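Long-range contacts in probable oxidoreductase (PDB 4B7X), which probably catalyses NADP-dependent oxidation or reduction as a medium-chain dehydrogenase/reductase, holding the dinucleotide in a Rossmann-type domain: residues 135-140 with 164-169; 128-133 with 293-298; 151-156 with 173-178. All coordinates share one frame; numbering follows the deposited sequence.

Contact 1: residues 135-140 with 164-169; sequences MTAYFA and SVAGQI. With NAP (NADP nicotinamide-adenine-dinucleotide phosphate), chain T.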
loop_
_atom_site.group_PDB
_atom_site.type_symbol
_atom_site.label_atom_id
_atom_site.label_comp_id
_atom_site.label_asym_id
_atom_site.label_seq_id
_atom_site.Cartn_x
_atom_site.Cartn_y
_atom_site.Cartn_z
ATOM N N MET H 135 17.729 -4.104 -12.584
ATOM C CA MET H 135 16.394 -4.463 -13.057
ATOM C C MET H 135 15.336 -4.133 -12.009
ATOM O O MET H 135 14.253 -3.636 -12.341
ATOM C CB MET H 135 16.353 -5.935 -13.477
ATOM C CG MET H 135 17.237 -6.262 -14.682
ATOM S SD MET H 135 16.772 -5.374 -16.188
ATOM C CE MET H 135 17.804 -3.908 -16.136
ATOM N N THR H 136 15.680 -4.378 -10.750
ATOM C CA THR H 136 14.847 -4.011 -9.621
ATOM C C THR H 136 14.513 -2.517 -9.666
ATOM O O THR H 136 13.333 -2.132 -9.605
ATOM C CB THR H 136 15.562 -4.349 -8.301
ATOM O OG1 THR H 136 15.977 -5.724 -8.313
ATOM C CG2 THR H 136 14.655 -4.089 -7.106
ATOM N N ALA H 137 15.551 -1.684 -9.793
ATOM C CA ALA H 137 15.372 -0.239 -9.889
ATOM C C ALA H 137 14.495 0.095 -11.079
ATOM O O ALA H 137 13.536 0.857 -10.950
ATOM C CB ALA H 137 16.719 0.475 -10.013
ATOM N N TYR H 138 14.835 -0.492 -12.220
ATOM C CA TYR H 138 14.142 -0.267 -13.482
ATOM C C TYR H 138 12.644 -0.601 -13.395
ATOM O O TYR H 138 11.790 0.276 -13.602
ATOM C CB TYR H 138 14.810 -1.108 -14.576
ATOM C CG TYR H 138 14.291 -0.846 -15.969
ATOM C CD1 TYR H 138 14.842 0.165 -16.755
ATOM C CD2 TYR H 138 13.244 -1.614 -16.508
ATOM C CE1 TYR H 138 14.366 0.418 -18.035
ATOM C CE2 TYR H 138 12.767 -1.377 -17.795
ATOM C CZ TYR H 138 13.328 -0.359 -18.553
ATOM O OH TYR H 138 12.860 -0.103 -19.830
ATOM N N PHE H 139 12.326 -1.857 -13.085
ATOM C CA PHE H 139 10.928 -2.296 -13.070
ATOM C C PHE H 139 10.130 -1.764 -11.893
ATOM O O PHE H 139 8.975 -1.394 -12.068
ATOM C CB PHE H 139 10.806 -3.813 -13.193
ATOM C CG PHE H 139 11.330 -4.340 -14.492
ATOM C CD1 PHE H 139 10.651 -4.081 -15.689
ATOM C CD2 PHE H 139 12.513 -5.048 -14.534
ATOM C CE1 PHE H 139 11.139 -4.557 -16.897
ATOM C CE2 PHE H 139 13.013 -5.511 -15.740
ATOM C CZ PHE H 139 12.323 -5.274 -16.924
ATOM N N ALA H 140 10.744 -1.713 -10.713
ATOM C CA ALA H 140 10.075 -1.150 -9.536
ATOM C C ALA H 140 9.681 0.300 -9.750
ATOM O O ALA H 140 8.510 0.674 -9.545
ATOM C CB ALA H 140 10.950 -1.270 -8.295
ATOM N N SER H 164 20.493 4.007 -6.319
ATOM C CA SER H 164 21.309 4.891 -7.152
ATOM C C SER H 164 20.859 4.836 -8.601
ATOM O O SER H 164 20.788 5.864 -9.288
ATOM C CB SER H 164 22.809 4.597 -6.999
ATOM O OG SER H 164 23.194 3.376 -7.613
ATOM N N VAL H 165 20.503 3.641 -9.060
ATOM C CA VAL H 165 19.975 3.482 -10.410
ATOM C C VAL H 165 18.560 4.051 -10.483
ATOM O O VAL H 165 18.189 4.669 -11.469
ATOM C CB VAL H 165 19.988 2.003 -10.846
ATOM C CG1 VAL H 165 19.393 1.838 -12.235
ATOM C CG2 VAL H 165 21.408 1.464 -10.810
ATOM N N ALA H 166 17.783 3.855 -9.423
ATOM C CA ALA H 166 16.404 4.317 -9.396
ATOM C C ALA H 166 16.370 5.840 -9.513
ATOM O O ALA H 166 15.628 6.395 -10.327
ATOM C CB ALA H 166 15.708 3.859 -8.116
ATOM N N GLY H 167 17.184 6.498 -8.687
ATOM C CA GLY H 167 17.322 7.950 -8.706
ATOM C C GLY H 167 17.633 8.527 -10.075
ATOM O O GLY H 167 17.088 9.565 -10.455
ATOM N N GLN H 168 18.494 7.838 -10.813
ATOM C CA GLN H 168 18.971 8.327 -12.092
ATOM C C GLN H 168 17.930 8.176 -13.187
ATOM O O GLN H 168 17.749 9.097 -14.002
ATOM C CB GLN H 168 20.271 7.622 -12.473
ATOM C CG GLN H 168 21.399 7.903 -11.497
ATOM C CD GLN H 168 22.673 7.184 -11.863
ATOM O OE1 GLN H 168 23.357 7.557 -12.817
ATOM N NE2 GLN H 168 23.008 6.155 -11.101
ATOM N N ILE H 169 17.245 7.025 -13.211
ATOM C CA ILE H 169 16.175 6.811 -14.182
ATOM C C ILE H 169 15.101 7.857 -13.946
ATOM O O ILE H 169 14.569 8.421 -14.885
ATOM C CB ILE H 169 15.563 5.390 -14.097
ATOM C CG1 ILE H 169 16.606 4.329 -14.475
ATOM C CG2 ILE H 169 14.329 5.268 -14.997
ATOM C CD1 ILE H 169 16.337 2.987 -13.823
HETATM P PA NAP T . 22.530 -1.333 -1.072
HETATM O O1A NAP T . 23.544 -1.070 -2.287
HETATM O O2A NAP T . 21.513 -0.256 -0.996
HETATM O O5B NAP T . 23.349 -1.535 0.277
HETATM C C5B NAP T . 22.609 -1.507 1.507
HETATM C C4B NAP T . 22.434 -0.064 2.015
HETATM O O4B NAP T . 21.342 -0.051 2.955
HETATM C C3B NAP T . 23.650 0.359 2.857
HETATM O O3B NAP T . 24.663 0.945 2.007
HETATM C C2B NAP T . 23.060 1.411 3.782
HETATM O O2B NAP T . 23.132 2.653 3.117
HETATM C C1B NAP T . 21.571 1.081 3.850
HETATM N N9A NAP T . 21.183 0.686 5.204
HETATM C C8A NAP T . 21.528 -0.446 5.831
HETATM N N7A NAP T . 20.967 -0.465 7.044
HETATM C C5A NAP T . 20.261 0.655 7.176
HETATM C C6A NAP T . 19.485 1.180 8.193
HETATM N N6A NAP T . 19.335 0.508 9.325
HETATM N N1A NAP T . 18.889 2.370 8.021
HETATM C C2A NAP T . 19.032 3.043 6.888
HETATM N N3A NAP T . 19.765 2.577 5.886
HETATM C C4A NAP T . 20.391 1.386 6.009
HETATM O O3 NAP T . 21.797 -2.740 -1.354
HETATM P PN NAP T . 20.829 -2.893 -2.630
HETATM O O1N NAP T . 21.283 -4.099 -3.339
HETATM O O2N NAP T . 20.709 -1.625 -3.400
HETATM O O5D NAP T . 19.486 -3.206 -1.831
HETATM C C5D NAP T . 18.597 -2.161 -1.465
HETATM C C4D NAP T . 17.204 -2.698 -1.069
HETATM O O4D NAP T . 16.511 -3.307 -2.202
HETATM C C3D NAP T . 17.281 -3.767 0.019
HETATM O O3D NAP T . 16.183 -3.526 0.871
HETATM C C2D NAP T . 17.060 -5.084 -0.733
HETATM O O2D NAP T . 16.466 -6.076 0.128
HETATM C C1D NAP T . 16.051 -4.639 -1.770
HETATM N N1N NAP T . 15.948 -5.472 -2.979
HETATM C C2N NAP T . 14.659 -5.847 -3.360
HETATM C C3N NAP T . 14.451 -6.624 -4.488
HETATM C C7N NAP T . 13.005 -6.997 -4.854
HETATM O O7N NAP T . 12.754 -7.579 -5.902
HETATM N N7N NAP T . 12.069 -6.577 -3.996
HETATM C C4N NAP T . 15.554 -7.012 -5.259
HETATM C C5N NAP T . 16.853 -6.630 -4.888
HETATM C C6N NAP T . 17.059 -5.857 -3.750
HETATM P P2B NAP T . 23.514 3.988 3.930
HETATM O O1X NAP T . 22.638 3.964 5.277
HETATM O O2X NAP T . 25.060 3.792 4.363
HETATM O O3X NAP T . 23.319 5.170 3.076
#
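A137 presses its methyl group against helix 161-172 and buries more surface here than any other residue of the two segments. A137 CB points toward the partner helix and ends 3.6 Å from A166 N. V165 meets the same methyl with two atoms. V165 CB lies 3.7 Å from A137 CB, and V165 CG1, held anti to the backbone N (chi1 178°), adds a second touch. A166 CB stands 4.0 Å from A137 CB. Small residues on both sides let the backbones come close, with A137 CA and A166 CA 4.7 Å apart. The local helix axes run at 40° to each other.

I169 and Y138 make the other end of the contact. I169 reaches across with CD1, the tip of its longer branch. This methyl sits against the backbone of Y138, with I169 CD1 3.9 Å from Y138 CA. It approaches the ring obliquely, and I169 CD1 is 4.3 Å from Y138 CD1. The hydroxyl of Y138 is hydrogen-bonded to E293 on helix 287-299, which holds the far end of the ring.

T136 lies on the same helix but serves the cofactor. T136 OG1, which also bonds to M132 O, is 3.3 Å from NADP C4N, the nicotinamide carbon that exchanges hydride in such enzymes.

No hydrogen bond crosses between the two segments. Their contact therefore rests on the close fit of buried methyl groups, while Y138 and T136 spend their polar atoms on partners beyond it.

Contact 2: residues 128-133 with 293-298; sequences SALGMT and EMATWL. With NAP (NADP nicotinamide-adenine-dinucleotide phosphate), chain T.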
loop_
_atom_site.group_PDB
_atom_site.type_symbol
_atom_site.label_atom_id
_atom_site.label_comp_id
_atom_site.label_asym_id
_atom_site.label_seq_id
_atom_site.Cartn_x
_atom_site.Cartn_y
_atom_site.Cartn_z
ATOM N N SER H 128 25.099 -5.465 -11.255
ATOM C CA SER H 128 24.561 -4.194 -10.771
ATOM C C SER H 128 23.587 -3.614 -11.788
ATOM O O SER H 128 22.548 -4.206 -12.031
ATOM C CB SER H 128 25.685 -3.202 -10.440
ATOM O OG SER H 128 26.502 -2.955 -11.570
ATOM N N ALA H 129 23.952 -2.484 -12.393
ATOM C CA ALA H 129 23.118 -1.790 -13.366
ATOM C C ALA H 129 22.648 -2.677 -14.509
ATOM O O ALA H 129 21.526 -2.517 -14.987
ATOM C CB ALA H 129 23.836 -0.566 -13.912
ATOM N N LEU H 130 23.500 -3.609 -14.937
ATOM C CA LEU H 130 23.135 -4.557 -15.991
ATOM C C LEU H 130 22.835 -5.939 -15.410
ATOM O O LEU H 130 22.947 -6.970 -16.077
ATOM C CB LEU H 130 24.210 -4.613 -17.082
ATOM C CG LEU H 130 24.276 -3.419 -18.037
ATOM C CD1 LEU H 130 25.318 -3.649 -19.126
ATOM C CD2 LEU H 130 22.926 -3.105 -18.670
ATOM N N GLY H 131 22.444 -5.944 -14.151
ATOM C CA GLY H 131 22.050 -7.168 -13.482
ATOM C C GLY H 131 20.795 -6.978 -12.655
ATOM O O GLY H 131 19.961 -6.092 -12.920
ATOM N N MET H 132 20.686 -7.815 -11.637
ATOM C CA MET H 132 19.511 -7.908 -10.796
ATOM C C MET H 132 19.109 -6.573 -10.135
ATOM O O MET H 132 17.920 -6.202 -10.136
ATOM C CB MET H 132 19.761 -8.998 -9.755
ATOM C CG MET H 132 18.568 -9.353 -8.896
ATOM S SD MET H 132 18.393 -8.222 -7.514
ATOM C CE MET H 132 19.746 -8.672 -6.429
ATOM N N THR H 133 20.092 -5.865 -9.571
ATOM C CA THR H 133 19.833 -4.610 -8.845
ATOM C C THR H 133 19.365 -3.528 -9.818
ATOM O O THR H 133 18.447 -2.751 -9.523
ATOM C CB THR H 133 21.058 -4.115 -8.017
ATOM O OG1 THR H 133 22.173 -3.890 -8.877
ATOM C CG2 THR H 133 21.466 -5.116 -6.940
ATOM N N GLU H 293 17.703 -1.297 -22.793
ATOM C CA GLU H 293 17.542 0.145 -22.599
ATOM C C GLU H 293 18.531 0.716 -21.586
ATOM O O GLU H 293 19.090 1.792 -21.804
ATOM C CB GLU H 293 16.109 0.522 -22.229
ATOM C CG GLU H 293 15.777 1.950 -22.632
ATOM C CD GLU H 293 14.380 2.384 -22.245
ATOM O OE1 GLU H 293 13.850 1.882 -21.219
ATOM O OE2 GLU H 293 13.818 3.240 -22.971
ATOM N N MET H 294 18.756 -0.021 -20.498
ATOM C CA MET H 294 19.741 0.342 -19.482
ATOM C C MET H 294 21.128 0.491 -20.097
ATOM O O MET H 294 21.830 1.463 -19.813
ATOM C CB MET H 294 19.770 -0.710 -18.375
ATOM C CG MET H 294 20.656 -0.386 -17.178
ATOM S SD MET H 294 20.137 1.009 -16.148
ATOM C CE MET H 294 18.438 0.590 -15.761
ATOM N N ALA H 295 21.506 -0.463 -20.948
ATOM C CA ALA H 295 22.821 -0.447 -21.603
ATOM C C ALA H 295 23.048 0.815 -22.442
ATOM O O ALA H 295 24.129 1.407 -22.405
ATOM C CB ALA H 295 23.020 -1.694 -22.451
ATOM N N THR H 296 22.024 1.226 -23.184
ATOM C CA THR H 296 22.113 2.442 -23.985
ATOM C C THR H 296 22.235 3.673 -23.081
ATOM O O THR H 296 22.948 4.619 -23.406
ATOM C CB THR H 296 20.931 2.595 -24.966
ATOM O OG1 THR H 296 19.712 2.796 -24.235
ATOM C CG2 THR H 296 20.810 1.354 -25.875
ATOM N N TRP H 297 21.557 3.649 -21.936
ATOM C CA TRP H 297 21.725 4.710 -20.953
ATOM C C TRP H 297 23.139 4.762 -20.451
ATOM O O TRP H 297 23.701 5.847 -20.299
ATOM C CB TRP H 297 20.759 4.556 -19.783
ATOM C CG TRP H 297 19.360 5.023 -20.077
ATOM C CD1 TRP H 297 18.956 6.002 -20.982
ATOM C CD2 TRP H 297 18.122 4.559 -19.444
ATOM N NE1 TRP H 297 17.595 6.159 -20.958
ATOM C CE2 TRP H 297 17.034 5.326 -20.058
ATOM C CE3 TRP H 297 17.817 3.620 -18.467
ATOM C CZ2 TRP H 297 15.707 5.135 -19.700
ATOM C CZ3 TRP H 297 16.478 3.442 -18.111
ATOM C CH2 TRP H 297 15.451 4.181 -18.714
ATOM N N LEU H 298 23.729 3.598 -20.192
ATOM C CA LEU H 298 25.116 3.540 -19.723
ATOM C C LEU H 298 26.091 4.096 -20.756
ATOM O O LEU H 298 26.971 4.887 -20.417
ATOM C CB LEU H 298 25.516 2.116 -19.328
ATOM C CG LEU H 298 25.026 1.626 -17.961
ATOM C CD1 LEU H 298 25.294 0.137 -17.812
ATOM C CD2 LEU H 298 25.654 2.404 -16.813
HETATM P PA NAP T . 22.530 -1.333 -1.072
HETATM O O1A NAP T . 23.544 -1.070 -2.287
HETATM O O2A NAP T . 21.513 -0.256 -0.996
HETATM O O5B NAP T . 23.349 -1.535 0.277
HETATM C C5B NAP T . 22.609 -1.507 1.507
HETATM C C4B NAP T . 22.434 -0.064 2.015
HETATM O O4B NAP T . 21.342 -0.051 2.955
HETATM C C3B NAP T . 23.650 0.359 2.857
HETATM O O3B NAP T . 24.663 0.945 2.007
HETATM C C2B NAP T . 23.060 1.411 3.782
HETATM O O2B NAP T . 23.132 2.653 3.117
HETATM C C1B NAP T . 21.571 1.081 3.850
HETATM N N9A NAP T . 21.183 0.686 5.204
HETATM C C8A NAP T . 21.528 -0.446 5.831
HETATM N N7A NAP T . 20.967 -0.465 7.044
HETATM C C5A NAP T . 20.261 0.655 7.176
HETATM C C6A NAP T . 19.485 1.180 8.193
HETATM N N6A NAP T . 19.335 0.508 9.325
HETATM N N1A NAP T . 18.889 2.370 8.021
HETATM C C2A NAP T . 19.032 3.043 6.888
HETATM N N3A NAP T . 19.765 2.577 5.886
HETATM C C4A NAP T . 20.391 1.386 6.009
HETATM O O3 NAP T . 21.797 -2.740 -1.354
HETATM P PN NAP T . 20.829 -2.893 -2.630
HETATM O O1N NAP T . 21.283 -4.099 -3.339
HETATM O O2N NAP T . 20.709 -1.625 -3.400
HETATM O O5D NAP T . 19.486 -3.206 -1.831
HETATM C C5D NAP T . 18.597 -2.161 -1.465
HETATM C C4D NAP T . 17.204 -2.698 -1.069
HETATM O O4D NAP T . 16.511 -3.307 -2.202
HETATM C C3D NAP T . 17.281 -3.767 0.019
HETATM O O3D NAP T . 16.183 -3.526 0.871
HETATM C C2D NAP T . 17.060 -5.084 -0.733
HETATM O O2D NAP T . 16.466 -6.076 0.128
HETATM C C1D NAP T . 16.051 -4.639 -1.770
HETATM N N1N NAP T . 15.948 -5.472 -2.979
HETATM C C2N NAP T . 14.659 -5.847 -3.360
HETATM C C3N NAP T . 14.451 -6.624 -4.488
HETATM C C7N NAP T . 13.005 -6.997 -4.854
HETATM O O7N NAP T . 12.754 -7.579 -5.902
HETATM N N7N NAP T . 12.069 -6.577 -3.996
HETATM C C4N NAP T . 15.554 -7.012 -5.259
HETATM C C5N NAP T . 16.853 -6.630 -4.888
HETATM C C6N NAP T . 17.059 -5.857 -3.750
HETATM P P2B NAP T . 23.514 3.988 3.930
HETATM O O1X NAP T . 22.638 3.964 5.277
HETATM O O2X NAP T . 25.060 3.792 4.363
HETATM O O3X NAP T . 23.319 5.170 3.076
#
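L130 and A129 pack from a turn against one side of helix 287-299. L130 touches M294, A295 and L298. L130 CD2 meets a side-chain carbon and a backbone nitrogen: it is 3.8 Å from M294 CG and equally far from A295 N. L130 CG, the branch point, is 3.7 Å from L298 CD1. The two leucines run antiparallel to one another, and L298 meets L130 with CD1, near L130 CG and CD1. A129 O lies 3.2 Å from M294 CG, the shortest contact between the segments. M294 places CG there by turning it anti to the backbone N (chi1 -174°). This is the tight, buried part, and I169 and Y138 back M294 there.

A295 and L298 are partly exposed, and looser contacts are found on them. A129 CB is 4.2 Å from L298 CD1, and L130 CD2 is 4.0 Å from A295 CB. T296 is exposed to solvent, and its OG1 bonds back to E293 O within the helix.

The turn itself is type I, from S128 to G131. It leads into helix 132-145, where M132 SD is 3.4 Å from NADP C5N.

Nothing polar bonds between the two segments. The contact is apolar: leucine, methionine and alanine hold the turn against the helix by burial, beside a cofactor-lining helix start.

Contact 3: residues 151-156 with 173-178; sequences ETVVIS and KGCRVV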
loop_
_atom_site.group_PDB
_atom_site.type_symbol
_atom_site.label_atom_id
_atom_site.label_comp_id
_atom_site.label_asym_id
_atom_site.label_seq_id
_atom_site.Cartn_x
_atom_site.Cartn_y
_atom_site.Cartn_z
ATOM N N GLU H 151 7.363 15.355 -11.365
ATOM C CA GLU H 151 6.981 14.798 -10.058
ATOM C C GLU H 151 8.151 14.747 -9.087
ATOM O O GLU H 151 9.300 14.556 -9.489
ATOM C CB GLU H 151 6.360 13.401 -10.203
ATOM C CG GLU H 151 4.897 13.413 -10.628
ATOM C CD GLU H 151 4.251 12.029 -10.610
ATOM O OE1 GLU H 151 4.955 11.010 -10.822
ATOM O OE2 GLU H 151 3.024 11.965 -10.403
ATOM N N THR H 152 7.848 14.913 -7.808
ATOM C CA THR H 152 8.856 14.790 -6.754
ATOM C C THR H 152 9.030 13.317 -6.336
ATOM O O THR H 152 8.088 12.682 -5.830
ATOM C CB THR H 152 8.501 15.677 -5.535
ATOM O OG1 THR H 152 8.564 17.055 -5.921
ATOM C CG2 THR H 152 9.466 15.431 -4.368
ATOM N N VAL H 153 10.249 12.811 -6.546
ATOM C CA VAL H 153 10.626 11.419 -6.298
ATOM C C VAL H 153 11.673 11.305 -5.182
ATOM O O VAL H 153 12.815 11.771 -5.341
ATOM C CB VAL H 153 11.176 10.762 -7.593
ATOM C CG1 VAL H 153 11.781 9.397 -7.311
ATOM C CG2 VAL H 153 10.088 10.637 -8.644
ATOM N N VAL H 154 11.280 10.698 -4.059
ATOM C CA VAL H 154 12.168 10.444 -2.923
ATOM C C VAL H 154 12.631 8.975 -2.876
ATOM O O VAL H 154 11.818 8.038 -2.955
ATOM C CB VAL H 154 11.502 10.844 -1.589
ATOM C CG1 VAL H 154 12.345 10.428 -0.381
ATOM C CG2 VAL H 154 11.242 12.346 -1.552
ATOM N N ILE H 155 13.939 8.782 -2.733
ATOM C CA ILE H 155 14.534 7.446 -2.688
ATOM C C ILE H 155 15.334 7.199 -1.415
ATOM O O ILE H 155 16.296 7.924 -1.132
ATOM C CB ILE H 155 15.448 7.229 -3.889
ATOM C CG1 ILE H 155 14.648 7.418 -5.169
ATOM C CG2 ILE H 155 16.050 5.834 -3.858
ATOM C CD1 ILE H 155 15.466 7.955 -6.308
ATOM N N SER H 156 14.932 6.184 -0.646
ATOM C CA SER H 156 15.735 5.690 0.471
ATOM C C SER H 156 16.804 4.693 0.015
ATOM O O SER H 156 16.746 4.151 -1.095
ATOM C CB SER H 156 14.856 5.080 1.557
ATOM O OG SER H 156 14.274 3.874 1.125
ATOM N N LYS H 173 13.608 10.752 -16.389
ATOM C CA LYS H 173 12.174 10.868 -16.655
ATOM C C LYS H 173 11.638 12.277 -16.377
ATOM O O LYS H 173 10.454 12.558 -16.616
ATOM C CB LYS H 173 11.376 9.786 -15.903
ATOM C CG LYS H 173 11.642 8.359 -16.388
ATOM C CD LYS H 173 11.431 8.219 -17.894
ATOM C CE LYS H 173 11.669 6.799 -18.383
ATOM N NZ LYS H 173 11.527 6.708 -19.866
ATOM N N GLY H 174 12.519 13.158 -15.888
ATOM C CA GLY H 174 12.170 14.556 -15.661
ATOM C C GLY H 174 11.729 14.814 -14.237
ATOM O O GLY H 174 11.093 15.823 -13.936
ATOM N N CYS H 175 12.076 13.912 -13.336
ATOM C CA CYS H 175 11.639 14.069 -11.955
ATOM C C CYS H 175 12.626 14.907 -11.153
ATOM O O CYS H 175 13.811 14.919 -11.452
ATOM C CB CYS H 175 11.431 12.700 -11.305
ATOM S SG CYS H 175 10.297 11.654 -12.256
ATOM N N ARG H 176 12.116 15.628 -10.163
ATOM C CA ARG H 176 12.952 16.135 -9.096
ATOM C C ARG H 176 13.239 14.971 -8.153
ATOM O O ARG H 176 12.319 14.367 -7.591
ATOM C CB ARG H 176 12.275 17.281 -8.339
ATOM C CG ARG H 176 13.143 17.842 -7.225
ATOM C CD ARG H 176 12.597 19.137 -6.646
ATOM N NE ARG H 176 13.632 19.871 -5.910
ATOM C CZ ARG H 176 14.460 20.755 -6.464
ATOM N NH1 ARG H 176 14.378 21.024 -7.762
ATOM N NH2 ARG H 176 15.371 21.372 -5.720
ATOM N N VAL H 177 14.524 14.676 -7.989
ATOM C CA VAL H 177 14.981 13.512 -7.254
ATOM C C VAL H 177 15.695 13.892 -5.956
ATOM O O VAL H 177 16.699 14.607 -5.971
ATOM C CB VAL H 177 15.913 12.662 -8.133
ATOM C CG1 VAL H 177 16.305 11.392 -7.404
ATOM C CG2 VAL H 177 15.231 12.329 -9.447
ATOM N N VAL H 178 15.171 13.391 -4.842
ATOM C CA VAL H 178 15.730 13.621 -3.520
ATOM C C VAL H 178 16.185 12.277 -2.962
ATOM O O VAL H 178 15.379 11.346 -2.877
ATOM C CB VAL H 178 14.670 14.249 -2.582
ATOM C CG1 VAL H 178 15.179 14.336 -1.152
ATOM C CG2 VAL H 178 14.254 15.629 -3.084
#
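V153 and R176 join neighbouring parallel strands by backbone bonds. V153 N donates to R176 O at 2.8 Å, nearly straight at 173°. The carbonyl of V153 then accepts from the next residue but one: V178 N to V153 O is 2.9 Å. I155 N continues the series to V178 O, also at 2.9 Å. The bond that starts it, from R176 N to E151 O, is weak. The register pairs T152 with R176, V153 with V177 and V154 with V178. Close CA-H...O contacts lie between the bonds, one of them from V177 CA to V153 O. The strands are twisted by 23° from parallel.

The side chain of V153 shows how the sheet is covered. V153 CB sits 3.8 Å from R176 O, beside the strand bond. CG1 is anti to the backbone N (chi1 171°), which leaves CG2 on the side of C175. V153 CG1 runs along its own strand, 4.1 Å from I155 CG1. V153 CG2 touches C175 CB at 3.6 Å, and C175 SG lies just beyond it. V177 and I155 share this face, where V177 CG1 and I155 CD1 meet at 3.7 Å. A170 of helix 161-172 lies against the side chains of both V153 and V177. V154 and V178 run alongside each other on the other face, with V154 CG2 4.1 Å from V178 CB.

G174 ends the helix with a positive phi in a Schellman motif, and the chain turns there into the second strand. The carboxylate of E151 looks elsewhere, to salt bridges with K148 and R243.

Strand 152-155, helix 161-172 and strand 176-181 thus form a beta-alpha-beta crossover. Within the six-stranded parallel sheet of order 3-2-1-4-5-6, this is the first unit of a Rossmann fold, the dinucleotide-binding domain of medium-chain dehydrogenases.

Contacts 1 and 2 have centres about 9 Å apart and share helix 132-145, with helix 287-299 reaching both. They touch directly: I169 CD1 is 3.7 Å from M294 CE, and Y138 packs on W297. Contact 3 lies about 11 Å from contact 1 and about 19 Å from contact 2, centre to centre. Helix 161-172, which carries one side of contact 1, connects the two strands of contact 3. Along the chain, contacts 1 and 3 are nested inside the loop closed by contact 2, and their segments alternate. Helices 132-145, 161-172 and 287-299 pack on one another, and 161-172 also lies against the parallel sheet. The cluster ties the Rossmann-type sheet to the helix start beside the bound NADP.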